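Local coordinates for protein uncharacterized HTH-type transcriptional regulator yydK (Bacillus subtilis subsp. subtilis, PDB 3BWG) that probably binds DNA and regulates transcription, as a GntR-type helix-turn-helix protein that also carries a UTRA domain, at residues B[183-188]-B[193-198]; B[124-129]-B[155-160]. All coordinates share one frame; numbering follows the deposited sequence.

Overall arrangement
Both contacts belong to the UTRA domain and both reach its six-stranded antiparallel sheet. Their centres lie about 22 Å apart. Interaction 2 is the more central, about 16 Å from the centre of the chain, and is buried. There, strand 123-132 holds the end of helix 154-157. Interaction 1 is about 25 Å from that centre and only partly buried. It closes the connection from strand 173-184, outermost within this chain, through helix 187-193, to strand 200-210. The two touch where K127 NZ lies 4.1 Å from E188 OE1, a packing contact, since K127 makes its salt bridge with E101. The predicted DNA-binding motif, residues 32-51, lies apart from both, in the N-terminal region.

Interaction 1: B[183-188]-B[193-198]; sequences GQLNEE and LGLEAG
The amide of G198 donates a backbone hydrogen bond to the carbonyl of L185, with G198 N 2.7 Å from L185 O and a nearly straight N-H···O angle of 164°. This bond joins the chain leaving strand 173-184 to the chain about to enter strand 200-210. L185 also bonds through its backbone to L199, and G183 to K201, so the two strands are already paired here.

L185 is the main apolar side chain of the contact. Its chi1 of -65° sets CG anti to the carbonyl carbon, and the two methyls, placed by chi2, face different leucines. L185 CD2 meets L193 CD1 at 3.7 Å, the two side chains crossing at about a right angle. L185 CD1 lies 3.8 Å from L195 CD1. The same L185 methyl also rests against the backbone carbonyl of E196. L185 and L193 are buried, while L195 reaches on to Y225 and E226.

On the outer side, the carboxylate of E187 folds back over A197. E187 OE2 comes to 3.6 Å from A197 CB, because the chain bends at chi2. Q184 lies along the backbone of G198, with Q184 CG 3.2 Å from G198 O, and it also packs on P200 of the second subunit. With phi at 93°, G198 takes a shape in which any side chain would collide with the carbonyl O before it, which suits glycine.

N186 is the N-cap of helix 187-193, its OD1 accepting from E189 N. G194, with positive phi, is the C-prime residue of the Schellman motif that ends that helix. The whole is a strand-helix-strand connection between two antiparallel neighbours, at what is within this chain the edge of the UTRA-domain sheet, with a short helix capped at both ends.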
loop_
_atom_site.group_PDB
_atom_site.type_symbol
_atom_site.label_atom_id
_atom_site.label_comp_id
_atom_site.label_asym_id
_atom_site.label_seq_id
_atom_site.Cartn_x
_atom_site.Cartn_y
_atom_site.Cartn_z
ATOM N N GLY B 183 -8.450 -10.725 -12.586
ATOM C CA GLY B 183 -9.225 -11.120 -13.731
ATOM C C GLY B 183 -8.491 -12.178 -14.541
ATOM O O GLY B 183 -7.452 -12.700 -14.104
ATOM N N GLN B 184 -9.073 -12.511 -15.698
ATOM C CA GLN B 184 -8.473 -13.403 -16.671
ATOM C C GLN B 184 -7.932 -12.566 -17.822
ATOM O O GLN B 184 -8.573 -11.592 -18.260
ATOM C CB GLN B 184 -9.494 -14.431 -17.173
ATOM C CG GLN B 184 -9.874 -15.479 -16.155
ATOM C CD GLN B 184 -10.868 -16.495 -16.684
ATOM O OE1 GLN B 184 -10.501 -17.619 -16.991
ATOM N NE2 GLN B 184 -12.122 -16.107 -16.795
ATOM N N LEU B 185 -6.737 -12.923 -18.301
ATOM C CA LEU B 185 -6.193 -12.299 -19.497
ATOM C C LEU B 185 -7.063 -12.544 -20.722
ATOM O O LEU B 185 -7.582 -13.632 -20.923
ATOM C CB LEU B 185 -4.795 -12.814 -19.795
ATOM C CG LEU B 185 -3.669 -12.515 -18.827
ATOM C CD1 LEU B 185 -2.572 -13.519 -19.089
ATOM C CD2 LEU B 185 -3.173 -11.084 -19.001
ATOM N N ASN B 186 -7.214 -11.516 -21.537
ATOM C CA ASN B 186 -7.890 -11.658 -22.796
ATOM C C ASN B 186 -6.839 -11.865 -23.868
ATOM O O ASN B 186 -5.641 -11.824 -23.561
ATOM C CB ASN B 186 -8.772 -10.434 -23.058
ATOM C CG ASN B 186 -7.986 -9.213 -23.444
ATOM O OD1 ASN B 186 -6.838 -9.302 -23.847
ATOM N ND2 ASN B 186 -8.611 -8.053 -23.329
ATOM N N GLU B 187 -7.275 -12.048 -25.116
ATOM C CA GLU B 187 -6.370 -12.446 -26.216
ATOM C C GLU B 187 -5.289 -11.420 -26.446
ATOM O O GLU B 187 -4.125 -11.765 -26.614
ATOM C CB GLU B 187 -7.108 -12.697 -27.561
ATOM C CG GLU B 187 -8.236 -13.688 -27.515
ATOM C CD GLU B 187 -7.773 -15.130 -27.411
ATOM O OE1 GLU B 187 -6.620 -15.428 -27.818
ATOM O OE2 GLU B 187 -8.576 -15.974 -26.937
ATOM N N GLU B 188 -5.692 -10.161 -26.478
ATOM C CA GLU B 188 -4.750 -9.095 -26.725
ATOM C C GLU B 188 -3.719 -8.975 -25.582
ATOM O O GLU B 188 -2.513 -8.896 -25.839
ATOM C CB GLU B 188 -5.486 -7.782 -26.947
ATOM C CG GLU B 188 -4.608 -6.721 -27.584
ATOM C CD GLU B 188 -5.139 -5.317 -27.385
ATOM O OE1 GLU B 188 -4.572 -4.374 -28.012
ATOM O OE2 GLU B 188 -6.116 -5.160 -26.603
ATOM N N LEU B 193 1.746 -10.220 -23.423
ATOM C CA LEU B 193 2.492 -10.830 -22.305
ATOM C C LEU B 193 3.166 -12.137 -22.636
ATOM O O LEU B 193 4.021 -12.594 -21.875
ATOM C CB LEU B 193 1.647 -10.930 -21.021
ATOM C CG LEU B 193 1.177 -9.560 -20.493
ATOM C CD1 LEU B 193 0.306 -9.725 -19.236
ATOM C CD2 LEU B 193 2.315 -8.561 -20.213
ATOM N N GLY B 194 2.826 -12.724 -23.788
ATOM C CA GLY B 194 3.312 -14.068 -24.147
ATOM C C GLY B 194 2.759 -15.182 -23.269
ATOM O O GLY B 194 3.432 -16.178 -23.040
ATOM N N LEU B 195 1.543 -15.002 -22.760
ATOM C CA LEU B 195 0.886 -16.016 -21.923
ATOM C C LEU B 195 -0.367 -16.481 -22.661
ATOM O O LEU B 195 -0.618 -16.015 -23.761
ATOM C CB LEU B 195 0.509 -15.454 -20.551
ATOM C CG LEU B 195 1.662 -14.893 -19.706
ATOM C CD1 LEU B 195 1.116 -14.097 -18.523
ATOM C CD2 LEU B 195 2.579 -16.042 -19.289
ATOM N N GLU B 196 -1.145 -17.378 -22.069
ATOM C CA GLU B 196 -2.400 -17.848 -22.684
ATOM C C GLU B 196 -3.596 -17.023 -22.180
ATOM O O GLU B 196 -3.615 -16.613 -21.023
ATOM C CB GLU B 196 -2.625 -19.309 -22.346
ATOM C CG GLU B 196 -1.392 -20.171 -22.553
ATOM C CD GLU B 196 -1.409 -21.462 -21.746
ATOM O OE1 GLU B 196 -0.317 -21.871 -21.297
ATOM O OE2 GLU B 196 -2.493 -22.080 -21.567
ATOM N N ALA B 197 -4.589 -16.796 -23.041
ATOM C CA ALA B 197 -5.825 -16.112 -22.644
ATOM C C ALA B 197 -6.544 -16.927 -21.571
ATOM O O ALA B 197 -6.493 -18.153 -21.571
ATOM C CB ALA B 197 -6.741 -15.865 -23.859
ATOM N N GLY B 198 -7.187 -16.244 -20.633
ATOM C CA GLY B 198 -7.894 -16.944 -19.572
ATOM C C GLY B 198 -7.057 -17.150 -18.332
ATOM O O GLY B 198 -7.590 -17.372 -17.250
#

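Interaction 2: B[124-129]-B[155-160]; sequences YYVKRV and EIVSHS
NH1 of R128 is shared by two backbone carbonyls: the last helical one, of V157, and that of H159 in the loop after it. V157 O is the nearer, 2.8 Å from R128 NH1, and the N-H···O angle is a bent 141°. The donor sits above the carbonyl plane of V157. H159 O lies 3.2 Å from R128 NH1 and close to the guanidinium plane. A water accepts from R128 NH2 at 2.9 Å and makes a weak bond to H159 O.

With chi1 at 76°, CG of R128 is flanked by both its backbone N and C, and the chain then runs extended to NE. This carries the guanidinium from strand 123-132 across to the helix end. Its NE forms a salt bridge with E140 on the next strand.

Beside the arginine, the side chains of V126 and V157 lie alongside one another, pointing opposite ways. V126 CG2 is 3.9 Å from V157 CG1, and V157 also packs on V99. H159 turns back on its own segment, where H159 ND1 donates to E155 O at 2.8 Å.

A methionine in place of R128 would probably leave the carbonyls of V157 and H159 without this donor and E140 without its charged mate.

V157 O at the helix end and H159 O, together with E140, probably offset the buried charge, also against the like charge of R130 nearby. The guanidinium of R128 thus bridges the helix end and the sheet.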
loop_
_atom_site.group_PDB
_atom_site.type_symbol
_atom_site.label_atom_id
_atom_site.label_comp_id
_atom_site.label_asym_id
_atom_site.label_seq_id
_atom_site.Cartn_x
_atom_site.Cartn_y
_atom_site.Cartn_z
ATOM N N TYR B 124 -1.678 13.120 -23.898
ATOM C CA TYR B 124 -0.729 12.153 -24.473
ATOM C C TYR B 124 -1.173 10.746 -24.154
ATOM O O TYR B 124 -1.450 10.443 -22.993
ATOM C CB TYR B 124 0.666 12.298 -23.899
ATOM C CG TYR B 124 1.457 13.311 -24.620
ATOM C CD1 TYR B 124 1.676 14.576 -24.065
ATOM C CD2 TYR B 124 1.931 13.041 -25.887
ATOM C CE1 TYR B 124 2.400 15.530 -24.752
ATOM C CE2 TYR B 124 2.642 13.999 -26.611
ATOM C CZ TYR B 124 2.883 15.225 -26.041
ATOM O OH TYR B 124 3.591 16.156 -26.762
ATOM N N TYR B 125 -1.204 9.879 -25.168
ATOM C CA TYR B 125 -1.605 8.503 -24.941
ATOM C C TYR B 125 -0.420 7.600 -25.112
ATOM O O TYR B 125 0.267 7.680 -26.119
ATOM C CB TYR B 125 -2.697 8.106 -25.941
ATOM C CG TYR B 125 -3.011 6.629 -25.992
ATOM C CD1 TYR B 125 -3.828 6.050 -25.018
ATOM C CD2 TYR B 125 -2.526 5.808 -27.033
ATOM C CE1 TYR B 125 -4.122 4.720 -25.047
ATOM C CE2 TYR B 125 -2.844 4.451 -27.078
ATOM C CZ TYR B 125 -3.637 3.921 -26.064
ATOM O OH TYR B 125 -4.007 2.596 -26.033
ATOM N N VAL B 126 -0.188 6.715 -24.151
ATOM C CA VAL B 126 0.886 5.750 -24.329
ATOM C C VAL B 126 0.460 4.304 -24.144
ATOM O O VAL B 126 -0.360 3.986 -23.275
ATOM C CB VAL B 126 2.260 6.158 -23.633
ATOM C CG1 VAL B 126 2.204 7.517 -22.986
ATOM C CG2 VAL B 126 2.883 5.047 -22.773
ATOM N N LYS B 127 0.923 3.452 -25.048
ATOM C CA LYS B 127 0.630 2.046 -24.985
ATOM C C LYS B 127 2.008 1.362 -25.041
ATOM O O LYS B 127 2.786 1.611 -25.983
ATOM C CB LYS B 127 -0.246 1.636 -26.167
ATOM C CG LYS B 127 -0.626 0.152 -26.131
ATOM C CD LYS B 127 -1.207 -0.396 -27.450
ATOM C CE LYS B 127 -2.694 -0.057 -27.556
ATOM N NZ LYS B 127 -3.219 -0.647 -28.842
ATOM N N ARG B 128 2.333 0.556 -24.025
ATOM C CA ARG B 128 3.645 -0.067 -23.979
ATOM C C ARG B 128 3.655 -1.395 -23.225
ATOM O O ARG B 128 2.832 -1.649 -22.316
ATOM C CB ARG B 128 4.711 0.920 -23.452
ATOM C CG ARG B 128 4.719 1.185 -21.962
ATOM C CD ARG B 128 5.657 2.313 -21.585
ATOM N NE ARG B 128 5.382 2.689 -20.198
ATOM C CZ ARG B 128 6.207 3.341 -19.387
ATOM N NH1 ARG B 128 7.405 3.732 -19.808
ATOM N NH2 ARG B 128 5.815 3.597 -18.147
ATOM N N VAL B 129 4.550 -2.265 -23.650
ATOM C CA VAL B 129 4.804 -3.493 -22.928
ATOM C C VAL B 129 6.103 -3.237 -22.227
ATOM O O VAL B 129 7.051 -2.659 -22.809
ATOM C CB VAL B 129 4.896 -4.732 -23.866
ATOM C CG1 VAL B 129 5.172 -6.065 -23.076
ATOM C CG2 VAL B 129 3.616 -4.851 -24.711
ATOM N N GLU B 155 11.797 8.450 -26.547
ATOM C CA GLU B 155 12.856 8.202 -25.567
ATOM C C GLU B 155 12.372 8.247 -24.101
ATOM O O GLU B 155 12.670 7.351 -23.308
ATOM C CB GLU B 155 14.043 9.139 -25.791
ATOM C CG GLU B 155 15.104 9.030 -24.704
ATOM C CD GLU B 155 16.391 9.761 -25.017
ATOM O OE1 GLU B 155 16.527 10.370 -26.102
ATOM O OE2 GLU B 155 17.296 9.703 -24.172
ATOM N N ILE B 156 11.625 9.289 -23.751
ATOM C CA ILE B 156 11.098 9.425 -22.392
ATOM C C ILE B 156 10.230 8.205 -22.021
ATOM O O ILE B 156 10.396 7.607 -20.963
ATOM C CB ILE B 156 10.285 10.744 -22.250
ATOM C CG1 ILE B 156 11.214 11.964 -22.359
ATOM C CG2 ILE B 156 9.515 10.765 -20.956
ATOM C CD1 ILE B 156 10.503 13.258 -22.793
ATOM N N VAL B 157 9.305 7.868 -22.916
ATOM C CA VAL B 157 8.295 6.821 -22.739
ATOM C C VAL B 157 8.862 5.369 -22.815
ATOM O O VAL B 157 8.242 4.432 -22.342
ATOM C CB VAL B 157 7.183 7.068 -23.766
ATOM C CG1 VAL B 157 6.456 5.858 -24.040
ATOM C CG2 VAL B 157 6.229 8.229 -23.287
ATOM N N SER B 158 10.049 5.181 -23.375
ATOM C CA SER B 158 10.724 3.894 -23.195
ATOM C C SER B 158 11.570 3.826 -21.929
ATOM O O SER B 158 12.104 2.780 -21.610
ATOM C CB SER B 158 11.517 3.456 -24.411
ATOM O OG SER B 158 12.100 4.528 -25.028
ATOM N N HIS B 159 11.660 4.928 -21.190
ATOM C CA HIS B 159 12.334 4.899 -19.895
ATOM C C HIS B 159 11.395 5.220 -18.720
ATOM O O HIS B 159 10.286 4.693 -18.663
ATOM C CB HIS B 159 13.592 5.761 -19.960
ATOM C CG HIS B 159 14.567 5.268 -20.978
ATOM N ND1 HIS B 159 14.706 5.845 -22.224
ATOM C CD2 HIS B 159 15.411 4.202 -20.961
ATOM C CE1 HIS B 159 15.616 5.178 -22.916
ATOM N NE2 HIS B 159 16.051 4.172 -22.176
ATOM N N SER B 160 11.824 6.084 -17.806
ATOM C CA SER B 160 10.984 6.532 -16.694
ATOM C C SER B 160 10.292 7.850 -17.006
ATOM O O SER B 160 10.907 8.932 -17.023
ATOM C CB SER B 160 11.787 6.648 -15.399
ATOM O OG SER B 160 10.891 6.883 -14.326
HETATM O O HOH W 1 7.654 5.121 -16.479
#